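Long-range contacts in redox-sensing transcriptional repressor Rex (Thermoanaerobacter ethanolicus, PDB 3WGG), which probably regulates transcription as a DNA-binding homodimeric repressor that responds to the cellular balance of NADH and NAD(+): residues Ile90-Leu95 with Ile115-Pro120; Thr137-Ile142 with Ala163-Arg168; Gly150-Pro155 with Ile174-Pro179. All blocks are in the same frame, centred on the assembly; numbering follows the deposited sequence.

Contact 1: residues Ile90-Leu95 with Ile115-Pro120; sequences IGAGNL and IFDINP. With 8NA (alpha-Diphosphopyridine nucleotide), chain C.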
loop_
_atom_site.group_PDB
_atom_site.type_symbol
_atom_site.label_atom_id
_atom_site.label_comp_id
_atom_site.label_asym_id
_atom_site.label_seq_id
_atom_site.Cartn_x
_atom_site.Cartn_y
_atom_site.Cartn_z
ATOM N N ILE A 90 9.445 -2.917 15.102
ATOM C CA ILE A 90 10.817 -3.383 15.215
ATOM C C ILE A 90 11.569 -2.770 14.051
ATOM O O ILE A 90 11.175 -2.959 12.902
ATOM C CB ILE A 90 10.927 -4.917 15.154
ATOM C CG1 ILE A 90 9.747 -5.594 15.859
ATOM C CG2 ILE A 90 12.284 -5.361 15.649
ATOM C CD1 ILE A 90 9.653 -5.365 17.347
ATOM N N GLY A 91 12.642 -2.050 14.368
ATOM C CA GLY A 91 13.503 -1.338 13.429
ATOM C C GLY A 91 13.211 0.137 13.600
ATOM O O GLY A 91 12.124 0.605 13.256
ATOM N N ALA A 92 14.161 0.882 14.131
ATOM C CA ALA A 92 14.013 2.320 14.246
ATOM C C ALA A 92 14.914 3.051 13.266
ATOM O O ALA A 92 15.507 4.061 13.606
ATOM C CB ALA A 92 14.317 2.783 15.686
ATOM N N GLY A 93 15.040 2.547 12.052
ATOM C CA GLY A 93 15.773 3.289 11.028
ATOM C C GLY A 93 14.763 4.222 10.375
ATOM O O GLY A 93 13.744 4.557 10.977
ATOM N N ASN A 94 15.038 4.691 9.159
ATOM C CA ASN A 94 14.120 5.632 8.558
ATOM C C ASN A 94 12.688 5.107 8.377
ATOM O O ASN A 94 11.756 5.819 8.575
ATOM C CB ASN A 94 14.655 6.070 7.198
ATOM C CG ASN A 94 15.919 6.870 7.323
ATOM O OD1 ASN A 94 16.916 6.511 6.737
ATOM N ND2 ASN A 94 15.895 7.925 8.109
ATOM N N LEU A 95 12.529 3.860 7.966
ATOM C CA LEU A 95 11.203 3.336 7.767
ATOM C C LEU A 95 10.464 3.231 9.095
ATOM O O LEU A 95 9.337 3.672 9.192
ATOM C CB LEU A 95 11.240 1.989 7.052
ATOM C CG LEU A 95 9.880 1.318 6.830
ATOM C CD1 LEU A 95 8.984 2.155 5.962
ATOM C CD2 LEU A 95 10.091 -0.078 6.235
ATOM N N ILE A 115 9.312 0.828 20.583
ATOM C CA ILE A 115 10.053 0.664 19.348
ATOM C C ILE A 115 11.375 0.004 19.682
ATOM O O ILE A 115 12.040 0.390 20.646
ATOM C CB ILE A 115 10.308 2.002 18.687
ATOM C CG1 ILE A 115 9.028 2.806 18.650
ATOM C CG2 ILE A 115 10.942 1.852 17.266
ATOM C CD1 ILE A 115 9.294 4.292 18.242
ATOM N N PHE A 116 11.787 -0.960 18.859
ATOM C CA PHE A 116 12.929 -1.769 19.177
ATOM C C PHE A 116 13.979 -1.769 18.078
ATOM O O PHE A 116 13.659 -1.711 16.878
ATOM C CB PHE A 116 12.480 -3.205 19.492
ATOM C CG PHE A 116 11.558 -3.273 20.646
ATOM C CD1 PHE A 116 12.043 -3.509 21.926
ATOM C CD2 PHE A 116 10.203 -3.026 20.473
ATOM C CE1 PHE A 116 11.172 -3.525 23.005
ATOM C CE2 PHE A 116 9.336 -3.025 21.555
ATOM C CZ PHE A 116 9.809 -3.294 22.806
ATOM N N ASP A 117 15.243 -1.800 18.493
ATOM C CA ASP A 117 16.334 -1.870 17.539
ATOM C C ASP A 117 17.492 -2.674 18.077
ATOM O O ASP A 117 17.525 -2.973 19.266
ATOM C CB ASP A 117 16.789 -0.484 17.141
ATOM C CG ASP A 117 17.382 -0.454 15.743
ATOM O OD1 ASP A 117 16.651 -0.043 14.831
ATOM O OD2 ASP A 117 18.560 -0.841 15.539
ATOM N N ILE A 118 18.431 -3.014 17.196
ATOM C CA ILE A 118 19.677 -3.658 17.587
ATOM C C ILE A 118 20.807 -2.656 17.763
ATOM O O ILE A 118 21.780 -2.949 18.464
ATOM C CB ILE A 118 20.165 -4.724 16.580
ATOM C CG1 ILE A 118 20.157 -4.194 15.138
ATOM C CG2 ILE A 118 19.366 -5.961 16.691
ATOM C CD1 ILE A 118 21.140 -4.919 14.262
ATOM N N ASN A 119 20.687 -1.502 17.123
ATOM C CA ASN A 119 21.697 -0.448 17.154
ATOM C C ASN A 119 21.759 0.274 18.505
ATOM O O ASN A 119 20.873 1.086 18.819
ATOM C CB ASN A 119 21.418 0.578 16.034
ATOM C CG ASN A 119 22.561 1.587 15.849
ATOM O OD1 ASN A 119 23.502 1.626 16.653
ATOM N ND2 ASN A 119 22.476 2.411 14.798
ATOM N N PRO A 120 22.818 0.013 19.310
ATOM C CA PRO A 120 22.968 0.721 20.581
ATOM C C PRO A 120 23.005 2.237 20.439
ATOM O O PRO A 120 22.622 2.939 21.376
ATOM C CB PRO A 120 24.329 0.244 21.129
ATOM C CG PRO A 120 24.768 -0.874 20.225
ATOM C CD PRO A 120 24.016 -0.772 18.948
HETATM P PA 8NA C . 17.592 1.503 7.923
HETATM O O1A 8NA C . 18.978 0.929 7.732
HETATM O O2A 8NA C . 17.368 3.006 7.921
HETATM O O5B 8NA C . 16.954 0.829 9.243
HETATM C C5B 8NA C . 16.955 -0.571 9.522
HETATM C C4B 8NA C . 17.037 -0.627 11.041
HETATM O O4B 8NA C . 16.807 -1.920 11.571
HETATM C C3B 8NA C . 18.417 -0.213 11.521
HETATM O O3B 8NA C . 18.165 0.811 12.493
HETATM C C2B 8NA C . 18.979 -1.496 12.160
HETATM O O2B 8NA C . 19.755 -1.204 13.331
HETATM C C1B 8NA C . 17.719 -2.169 12.625
HETATM N N9A 8NA C . 17.795 -3.626 12.697
HETATM C C8A 8NA C . 18.497 -4.489 11.929
HETATM N N7A 8NA C . 18.179 -5.745 12.334
HETATM C C5A 8NA C . 17.303 -5.632 13.365
HETATM C C6A 8NA C . 16.649 -6.528 14.197
HETATM N N6A 8NA C . 16.829 -7.859 14.065
HETATM N N1A 8NA C . 15.834 -6.062 15.151
HETATM C C2A 8NA C . 15.639 -4.747 15.362
HETATM N N3A 8NA C . 16.276 -3.861 14.609
HETATM C C4A 8NA C . 17.089 -4.284 13.606
HETATM O O3 8NA C . 16.660 0.895 6.719
HETATM P PN 8NA C . 15.185 1.497 6.432
HETATM O O1N 8NA C . 15.294 2.603 5.428
HETATM O O2N 8NA C . 14.496 1.842 7.737
HETATM O O5D 8NA C . 14.448 0.275 5.658
HETATM C C5D 8NA C . 14.029 -0.957 6.274
HETATM C C4D 8NA C . 13.512 -1.943 5.208
HETATM O O4D 8NA C . 12.927 -1.213 4.106
HETATM C C3D 8NA C . 14.574 -2.813 4.567
HETATM O O3D 8NA C . 13.971 -4.076 4.187
HETATM C C2D 8NA C . 14.914 -2.082 3.284
HETATM O O2D 8NA C . 15.272 -3.094 2.363
HETATM C C1D 8NA C . 13.636 -1.341 2.869
HETATM N N1N 8NA C . 12.718 -2.084 1.945
HETATM C C2N 8NA C . 12.950 -2.067 0.584
HETATM C C3N 8NA C . 12.174 -2.700 -0.321
HETATM C C7N 8NA C . 12.549 -2.613 -1.739
HETATM O O7N 8NA C . 13.653 -2.186 -2.069
HETATM N N7N 8NA C . 11.627 -2.979 -2.629
HETATM C C4N 8NA C . 10.935 -3.456 0.123
HETATM C C5N 8NA C . 10.742 -3.367 1.629
HETATM C C6N 8NA C . 11.592 -2.716 2.441
#
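In the dinucleotide-binding site of this Rossmann fold, the glycine-rich turn at Gly91-Ala92 meets the acidic end of strand 110-117 at Asp117. Ala92 N donates to Asp117 OD1 (2.7 Å, 167°), which accepts on its anti lone pair, the one turned from OD2. With CG anti to the backbone N (chi1 -152°), the carboxylate takes both hydroxyls of the adenosine ribose, ligand O3B donating to Asp117 OD1 at 2.9 Å and ligand O2B to Asp117 OD2 at 2.5 Å. Asn119 N also donates to Asp117 OD2, closing an Asx turn that helps fix the carboxylate's rotation. Gly91 N extends the strand pairing by a bond to Phe116 O (2.7 Å). At Gly91 a positive phi would press any CB against the carbonyl O of Ile90, whereas at Gly93, the N-cap, a CB would collide with the ligand's O5B. Asn94 N and Leu95 N donate to the pyrophosphate oxygens. Small Ala92 tucks CB against Ile115 CG2 (3.8 Å). Ile90 serves two partners, CD1 meeting Phe116 CD2 at 3.9 Å and CG2 the adenine. Strand 110-117 is flanked by strands 85-90 and 130-134, and the Phe116 ring packs edge-to-face with Phe141 of helix 138-144.

Contact 2: residues Thr137-Ile142 with Ala163-Arg168; sequences TVEDFI and ADRLVR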
loop_
_atom_site.group_PDB
_atom_site.type_symbol
_atom_site.label_atom_id
_atom_site.label_comp_id
_atom_site.label_asym_id
_atom_site.label_seq_id
_atom_site.Cartn_x
_atom_site.Cartn_y
_atom_site.Cartn_z
ATOM N N THR A 137 15.009 -7.140 24.648
ATOM C CA THR A 137 13.944 -7.143 25.646
ATOM C C THR A 137 12.564 -7.376 25.061
ATOM O O THR A 137 11.587 -7.373 25.803
ATOM C CB THR A 137 13.900 -5.818 26.450
ATOM O OG1 THR A 137 13.569 -4.713 25.575
ATOM C CG2 THR A 137 15.265 -5.547 27.138
ATOM N N VAL A 138 12.458 -7.585 23.747
ATOM C CA VAL A 138 11.138 -7.442 23.115
ATOM C C VAL A 138 10.173 -8.542 23.590
ATOM O O VAL A 138 8.994 -8.290 23.763
ATOM C CB VAL A 138 11.202 -7.424 21.578
ATOM C CG1 VAL A 138 11.406 -8.830 21.025
ATOM C CG2 VAL A 138 9.916 -6.802 21.023
ATOM N N GLU A 139 10.685 -9.749 23.816
ATOM C CA GLU A 139 9.810 -10.865 24.188
ATOM C C GLU A 139 9.187 -10.607 25.549
ATOM O O GLU A 139 7.970 -10.744 25.729
ATOM C CB GLU A 139 10.514 -12.224 24.125
ATOM C CG GLU A 139 10.621 -12.751 22.689
ATOM C CD GLU A 139 11.159 -14.192 22.579
ATOM O OE1 GLU A 139 10.473 -15.157 22.961
ATOM O OE2 GLU A 139 12.251 -14.358 22.016
ATOM N N ASP A 140 10.031 -10.179 26.477
ATOM C CA ASP A 140 9.582 -9.678 27.759
ATOM C C ASP A 140 8.560 -8.550 27.656
ATOM O O ASP A 140 7.485 -8.607 28.273
ATOM C CB ASP A 140 10.792 -9.299 28.614
ATOM C CG ASP A 140 11.483 -10.538 29.207
ATOM O OD1 ASP A 140 10.990 -11.679 28.984
ATOM O OD2 ASP A 140 12.524 -10.374 29.896
ATOM N N PHE A 141 8.879 -7.546 26.843
ATOM C CA PHE A 141 8.016 -6.386 26.685
ATOM C C PHE A 141 6.625 -6.776 26.185
ATOM O O PHE A 141 5.638 -6.181 26.622
ATOM C CB PHE A 141 8.673 -5.368 25.751
ATOM C CG PHE A 141 7.953 -4.046 25.681
ATOM C CD1 PHE A 141 8.371 -2.981 26.467
ATOM C CD2 PHE A 141 6.855 -3.881 24.847
ATOM C CE1 PHE A 141 7.719 -1.746 26.403
ATOM C CE2 PHE A 141 6.188 -2.658 24.783
ATOM C CZ PHE A 141 6.628 -1.583 25.546
ATOM N N ILE A 142 6.557 -7.779 25.309
ATOM C CA ILE A 142 5.319 -8.179 24.648
ATOM C C ILE A 142 4.327 -8.828 25.608
ATOM O O ILE A 142 3.106 -8.677 25.465
ATOM C CB ILE A 142 5.573 -9.127 23.456
ATOM C CG1 ILE A 142 6.015 -8.330 22.238
ATOM C CG2 ILE A 142 4.281 -9.854 23.049
ATOM C CD1 ILE A 142 6.732 -9.150 21.196
ATOM N N ALA A 163 10.516 -12.471 13.476
ATOM C CA ALA A 163 9.128 -12.842 13.476
ATOM C C ALA A 163 8.869 -13.985 14.459
ATOM O O ALA A 163 7.869 -13.972 15.185
ATOM C CB ALA A 163 8.685 -13.237 12.075
ATOM N N ASP A 164 9.762 -14.980 14.471
ATOM C CA ASP A 164 9.563 -16.162 15.330
ATOM C C ASP A 164 9.502 -15.713 16.786
ATOM O O ASP A 164 8.620 -16.122 17.526
ATOM C CB ASP A 164 10.698 -17.177 15.134
ATOM C CG ASP A 164 10.672 -17.828 13.753
ATOM O OD1 ASP A 164 9.653 -17.728 13.024
ATOM O OD2 ASP A 164 11.680 -18.459 13.384
ATOM N N ARG A 165 10.424 -14.846 17.190
ATOM C CA ARG A 165 10.373 -14.249 18.529
ATOM C C ARG A 165 9.056 -13.549 18.867
ATOM O O ARG A 165 8.527 -13.700 19.969
ATOM C CB ARG A 165 11.534 -13.281 18.704
ATOM C CG ARG A 165 12.884 -13.949 18.725
ATOM C CD ARG A 165 13.978 -12.967 19.107
ATOM N NE ARG A 165 13.858 -12.615 20.513
ATOM C CZ ARG A 165 14.260 -11.477 21.067
ATOM N NH1 ARG A 165 14.814 -10.526 20.317
ATOM N NH2 ARG A 165 14.085 -11.299 22.385
ATOM N N LEU A 166 8.517 -12.740 17.949
ATOM C CA LEU A 166 7.244 -12.091 18.247
ATOM C C LEU A 166 6.164 -13.150 18.385
ATOM O O LEU A 166 5.252 -13.057 19.229
ATOM C CB LEU A 166 6.855 -11.059 17.167
ATOM C CG LEU A 166 7.885 -9.979 16.817
ATOM C CD1 LEU A 166 7.424 -9.084 15.622
ATOM C CD2 LEU A 166 8.364 -9.131 18.016
ATOM N N VAL A 167 6.223 -14.161 17.533
ATOM C CA VAL A 167 5.188 -15.210 17.613
ATOM C C VAL A 167 5.283 -15.962 18.958
ATOM O O VAL A 167 4.271 -16.164 19.631
ATOM C CB VAL A 167 5.236 -16.148 16.404
ATOM C CG1 VAL A 167 4.369 -17.424 16.635
ATOM C CG2 VAL A 167 4.740 -15.390 15.158
ATOM N N ARG A 168 6.501 -16.286 19.394
ATOM C CA ARG A 168 6.657 -17.037 20.671
ATOM C C ARG A 168 6.098 -16.242 21.849
ATOM O O ARG A 168 5.500 -16.811 22.797
ATOM C CB ARG A 168 8.126 -17.332 20.947
ATOM C CG ARG A 168 8.759 -18.438 20.061
ATOM C CD ARG A 168 8.156 -19.822 20.407
ATOM N NE ARG A 168 8.489 -20.247 21.773
ATOM C CZ ARG A 168 9.717 -20.555 22.215
ATOM N NH1 ARG A 168 9.894 -20.947 23.487
ATOM N NH2 ARG A 168 10.780 -20.480 21.409
#
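The guanidinium of Arg165 has Val138 CG1 over one face, 3.6 Å above the plane and displaced toward the rim, and Glu139 OE2 at its edge, close to the plane. The edge contact is a salt bridge: Arg165 NE donates to Glu139 OE2 at 2.8 Å in a nearly straight bond, on the oxygen's anti lone pair. Carboxylate and guanidinium planes stand 59° apart and, of the guanidinium nitrogens, only Arg165 NE bonds to the carboxylate, so the pair is not the flat two-pronged kind. A bend at chi3 (71°) turns the head of Arg165 toward the other helix, where NH1 and NH2 bond to the carbonyls of Val135 and Glu136, just ahead of helix 138-144. Arginine suits the place because its spread donors serve a carboxylate and two carbonyls at once, while its flat face accepts a methyl. Glu139 lays its CG 3.6 Å from Arg165 O, and its OE1 touches Arg168 CB.

The two helices lie on one side of the Rossmann sheet, running in roughly the same direction; the axes of 138-142 and 163-168 approach to 9.2 Å and cross at -31°. Beneath the polar pair, facing the strands, the packing is aliphatic. Leu166 sends CD2 to Ile142 CD1 (3.6 Å) and, more loosely, to Val138 CG2 (4.1 Å), crossing each side chain at about a right angle. Branched Val138 thus divides its methyls, CG1 to the guanidinium and CG2 to the leucine, and it also reaches Ile88 and Ile90 of strand 85-90. Ala169, just beyond helix 159-168, touches both Glu139 and Ile142.

Contact 3: residues Gly150-Pro155 with Ile174-Pro179; sequences GILCIP and IWNFLP. With 8NA (alpha-Diphosphopyridine nucleotide), chain C.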
loop_
_atom_site.group_PDB
_atom_site.type_symbol
_atom_site.label_atom_id
_atom_site.label_comp_id
_atom_site.label_asym_id
_atom_site.label_seq_id
_atom_site.Cartn_x
_atom_site.Cartn_y
_atom_site.Cartn_z
ATOM N N GLY A 150 2.765 -6.614 15.848
ATOM C CA GLY A 150 4.180 -6.274 15.646
ATOM C C GLY A 150 4.389 -5.772 14.221
ATOM O O GLY A 150 4.001 -6.418 13.240
ATOM N N ILE A 151 5.031 -4.628 14.102
ATOM C CA ILE A 151 5.275 -4.025 12.810
ATOM C C ILE A 151 6.766 -4.166 12.503
ATOM O O ILE A 151 7.620 -3.693 13.274
ATOM C CB ILE A 151 4.835 -2.533 12.814
ATOM C CG1 ILE A 151 3.374 -2.408 13.278
ATOM C CG2 ILE A 151 5.114 -1.863 11.408
ATOM C CD1 ILE A 151 2.940 -0.891 13.639
ATOM N N LEU A 152 7.083 -4.830 11.388
ATOM C CA LEU A 152 8.465 -5.113 11.044
ATOM C C LEU A 152 9.018 -4.166 10.019
ATOM O O LEU A 152 8.538 -4.145 8.860
ATOM C CB LEU A 152 8.591 -6.512 10.461
ATOM C CG LEU A 152 8.267 -7.626 11.419
ATOM C CD1 LEU A 152 8.442 -8.867 10.591
ATOM C CD2 LEU A 152 9.276 -7.527 12.556
ATOM N N CYS A 153 10.051 -3.434 10.429
ATOM C CA CYS A 153 10.693 -2.405 9.598
ATOM C C CYS A 153 12.216 -2.598 9.617
ATOM O O CYS A 153 13.028 -1.640 9.679
ATOM C CB CYS A 153 10.299 -1.016 10.090
ATOM S SG CYS A 153 8.509 -0.707 10.096
ATOM N N ILE A 154 12.598 -3.876 9.555
ATOM C CA ILE A 154 14.005 -4.268 9.597
ATOM C C ILE A 154 14.469 -4.795 8.247
ATOM O O ILE A 154 13.645 -5.048 7.397
ATOM C CB ILE A 154 14.251 -5.349 10.652
ATOM C CG1 ILE A 154 13.372 -6.584 10.380
ATOM C CG2 ILE A 154 14.037 -4.767 12.050
ATOM C CD1 ILE A 154 13.794 -7.798 11.106
ATOM N N PRO A 155 15.802 -4.982 8.066
ATOM C CA PRO A 155 16.287 -5.565 6.814
ATOM C C PRO A 155 15.862 -7.029 6.718
ATOM O O PRO A 155 15.546 -7.661 7.722
ATOM C CB PRO A 155 17.836 -5.408 6.900
ATOM C CG PRO A 155 18.091 -4.384 8.032
ATOM C CD PRO A 155 16.894 -4.551 8.964
ATOM N N ILE A 174 1.277 -9.639 12.586
ATOM C CA ILE A 174 2.491 -8.994 12.136
ATOM C C ILE A 174 2.182 -8.168 10.869
ATOM O O ILE A 174 1.529 -8.652 9.949
ATOM C CB ILE A 174 3.584 -9.994 11.873
ATOM C CG1 ILE A 174 4.008 -10.641 13.205
ATOM C CG2 ILE A 174 4.768 -9.323 11.112
ATOM C CD1 ILE A 174 4.959 -11.832 13.074
ATOM N N TRP A 175 2.531 -6.888 10.876
ATOM C CA TRP A 175 2.320 -6.053 9.710
ATOM C C TRP A 175 3.704 -5.903 9.155
ATOM O O TRP A 175 4.546 -5.239 9.773
ATOM C CB TRP A 175 1.746 -4.696 10.147
ATOM C CG TRP A 175 1.264 -3.807 9.021
ATOM C CD1 TRP A 175 0.683 -4.195 7.849
ATOM C CD2 TRP A 175 1.239 -2.381 9.032
ATOM N NE1 TRP A 175 0.341 -3.088 7.088
ATOM C CE2 TRP A 175 0.658 -1.961 7.801
ATOM C CE3 TRP A 175 1.689 -1.408 9.944
ATOM C CZ2 TRP A 175 0.520 -0.598 7.453
ATOM C CZ3 TRP A 175 1.493 -0.051 9.626
ATOM C CH2 TRP A 175 0.935 0.334 8.377
ATOM N N ASN A 176 3.970 -6.576 8.030
ATOM C CA ASN A 176 5.332 -6.759 7.609
ATOM C C ASN A 176 5.669 -5.887 6.413
ATOM O O ASN A 176 5.011 -6.002 5.363
ATOM C CB ASN A 176 5.581 -8.249 7.285
ATOM C CG ASN A 176 6.845 -8.479 6.421
ATOM O OD1 ASN A 176 7.928 -7.992 6.740
ATOM N ND2 ASN A 176 6.702 -9.274 5.343
ATOM N N PHE A 177 6.688 -5.033 6.551
ATOM C CA PHE A 177 7.131 -4.190 5.420
ATOM C C PHE A 177 8.188 -4.820 4.506
ATOM O O PHE A 177 8.486 -4.269 3.443
ATOM C CB PHE A 177 7.564 -2.781 5.854
ATOM C CG PHE A 177 6.404 -1.870 6.179
ATOM C CD1 PHE A 177 5.978 -0.933 5.261
ATOM C CD2 PHE A 177 5.722 -1.989 7.383
ATOM C CE1 PHE A 177 4.922 -0.080 5.547
ATOM C CE2 PHE A 177 4.651 -1.166 7.679
ATOM C CZ PHE A 177 4.243 -0.184 6.724
ATOM N N LEU A 178 8.708 -5.992 4.881
ATOM C CA LEU A 178 9.761 -6.653 4.085
ATOM C C LEU A 178 9.260 -7.553 2.943
ATOM O O LEU A 178 8.271 -8.277 3.108
ATOM C CB LEU A 178 10.740 -7.429 4.977
ATOM C CG LEU A 178 10.849 -7.154 6.483
ATOM C CD1 LEU A 178 12.082 -7.828 7.007
ATOM C CD2 LEU A 178 10.865 -5.692 6.855
ATOM N N PRO A 179 9.952 -7.531 1.773
ATOM C CA PRO A 179 9.569 -8.448 0.695
ATOM C C PRO A 179 10.228 -9.807 0.885
ATOM O O PRO A 179 11.107 -10.185 0.121
ATOM C CB PRO A 179 10.122 -7.771 -0.544
ATOM C CG PRO A 179 11.373 -7.139 -0.055
ATOM C CD PRO A 179 11.070 -6.666 1.368
HETATM P PA 8NA C . 17.592 1.503 7.923
HETATM O O1A 8NA C . 18.978 0.929 7.732
HETATM O O2A 8NA C . 17.368 3.006 7.921
HETATM O O5B 8NA C . 16.954 0.829 9.243
HETATM C C5B 8NA C . 16.955 -0.571 9.522
HETATM C C4B 8NA C . 17.037 -0.627 11.041
HETATM O O4B 8NA C . 16.807 -1.920 11.571
HETATM C C3B 8NA C . 18.417 -0.213 11.521
HETATM O O3B 8NA C . 18.165 0.811 12.493
HETATM C C2B 8NA C . 18.979 -1.496 12.160
HETATM O O2B 8NA C . 19.755 -1.204 13.331
HETATM C C1B 8NA C . 17.719 -2.169 12.625
HETATM N N9A 8NA C . 17.795 -3.626 12.697
HETATM C C8A 8NA C . 18.497 -4.489 11.929
HETATM N N7A 8NA C . 18.179 -5.745 12.334
HETATM C C5A 8NA C . 17.303 -5.632 13.365
HETATM C C6A 8NA C . 16.649 -6.528 14.197
HETATM N N6A 8NA C . 16.829 -7.859 14.065
HETATM N N1A 8NA C . 15.834 -6.062 15.151
HETATM C C2A 8NA C . 15.639 -4.747 15.362
HETATM N N3A 8NA C . 16.276 -3.861 14.609
HETATM C C4A 8NA C . 17.089 -4.284 13.606
HETATM O O3 8NA C . 16.660 0.895 6.719
HETATM P PN 8NA C . 15.185 1.497 6.432
HETATM O O1N 8NA C . 15.294 2.603 5.428
HETATM O O2N 8NA C . 14.496 1.842 7.737
HETATM O O5D 8NA C . 14.448 0.275 5.658
HETATM C C5D 8NA C . 14.029 -0.957 6.274
HETATM C C4D 8NA C . 13.512 -1.943 5.208
HETATM O O4D 8NA C . 12.927 -1.213 4.106
HETATM C C3D 8NA C . 14.574 -2.813 4.567
HETATM O O3D 8NA C . 13.971 -4.076 4.187
HETATM C C2D 8NA C . 14.914 -2.082 3.284
HETATM O O2D 8NA C . 15.272 -3.094 2.363
HETATM C C1D 8NA C . 13.636 -1.341 2.869
HETATM N N1N 8NA C . 12.718 -2.084 1.945
HETATM C C2N 8NA C . 12.950 -2.067 0.584
HETATM C C3N 8NA C . 12.174 -2.700 -0.321
HETATM C C7N 8NA C . 12.549 -2.613 -1.739
HETATM O O7N 8NA C . 13.653 -2.186 -2.069
HETATM N N7N 8NA C . 11.627 -2.979 -2.629
HETATM C C4N 8NA C . 10.935 -3.456 0.123
HETATM C C5N 8NA C . 10.742 -3.367 1.629
HETATM C C6N 8NA C . 11.592 -2.716 2.441
#
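Cys153 SG leans obliquely against the Phe177 ring, a sulfur-aromatic contact 4.8 Å from SG to the ring centroid and 40° off the ring normal, where the two segments separate past the ends of their strands. The same ring meets Leu152 O and Ile151 CG2 at its edge. Its CE2 lies over one face of the Trp175 indole, toward the rim, while Ile151 CG1 takes the indole's edge in plane. Trp175 and Ile151 point the same way side by side (Ile151 CG2 to Trp175 CE3 3.8 Å), and Trp175 NE1 bonds to Ser198 of the second subunit.

These are the parallel strands of a beta-alpha-beta unit, crossed over through helix 159-168. Trp175 N donates to Gly150 O (2.8 Å), Leu152 N to Trp175 O (3.0 Å), and Phe177 N to Leu152 O (3.1 Å). The opposite sheet face carries Leu152 and Ile174, CD1 to CG2 at 3.7 Å, greasy side chains suited to the helix above them. Polar Asn176 suits the same face because its amide is used: OD1 accepts from Leu178 N (2.8 Å) in an Asx turn, the donor standing above the carbonyl plane, while ND2 donates to Asn192 OD1. Past the turn Leu178 CD1 packs on Ile154 CG1 (3.8 Å). Branched Ile154 presents CG2 to the adenine, and Pro179 lies against the nicotinamide ring.

From the N terminus, contact 1 comes first: strand 85-90 leads through helices 94-100 and 104-107 to strand 110-117, and the contact closes that loop before the others open. Contacts 2 and 3 cross, their segments alternating: contact 2 closes the loop from helix 138-144 through strand 149-152 to helix 159-168, and contact 3 the one from strand 149-152 through that helix to strand 173-176. Strand 85-90, central in the sheet, joins contact 1 to contact 3 by backbone pairing: Ile90 N lies 2.7 Å from Ile151 O. Contact 2 roofs the same sheet, with Val138 resting on Phe116 and Leu166 on Leu152. Contacts 1 and 3 also share one bound dinucleotide and touch the second subunit.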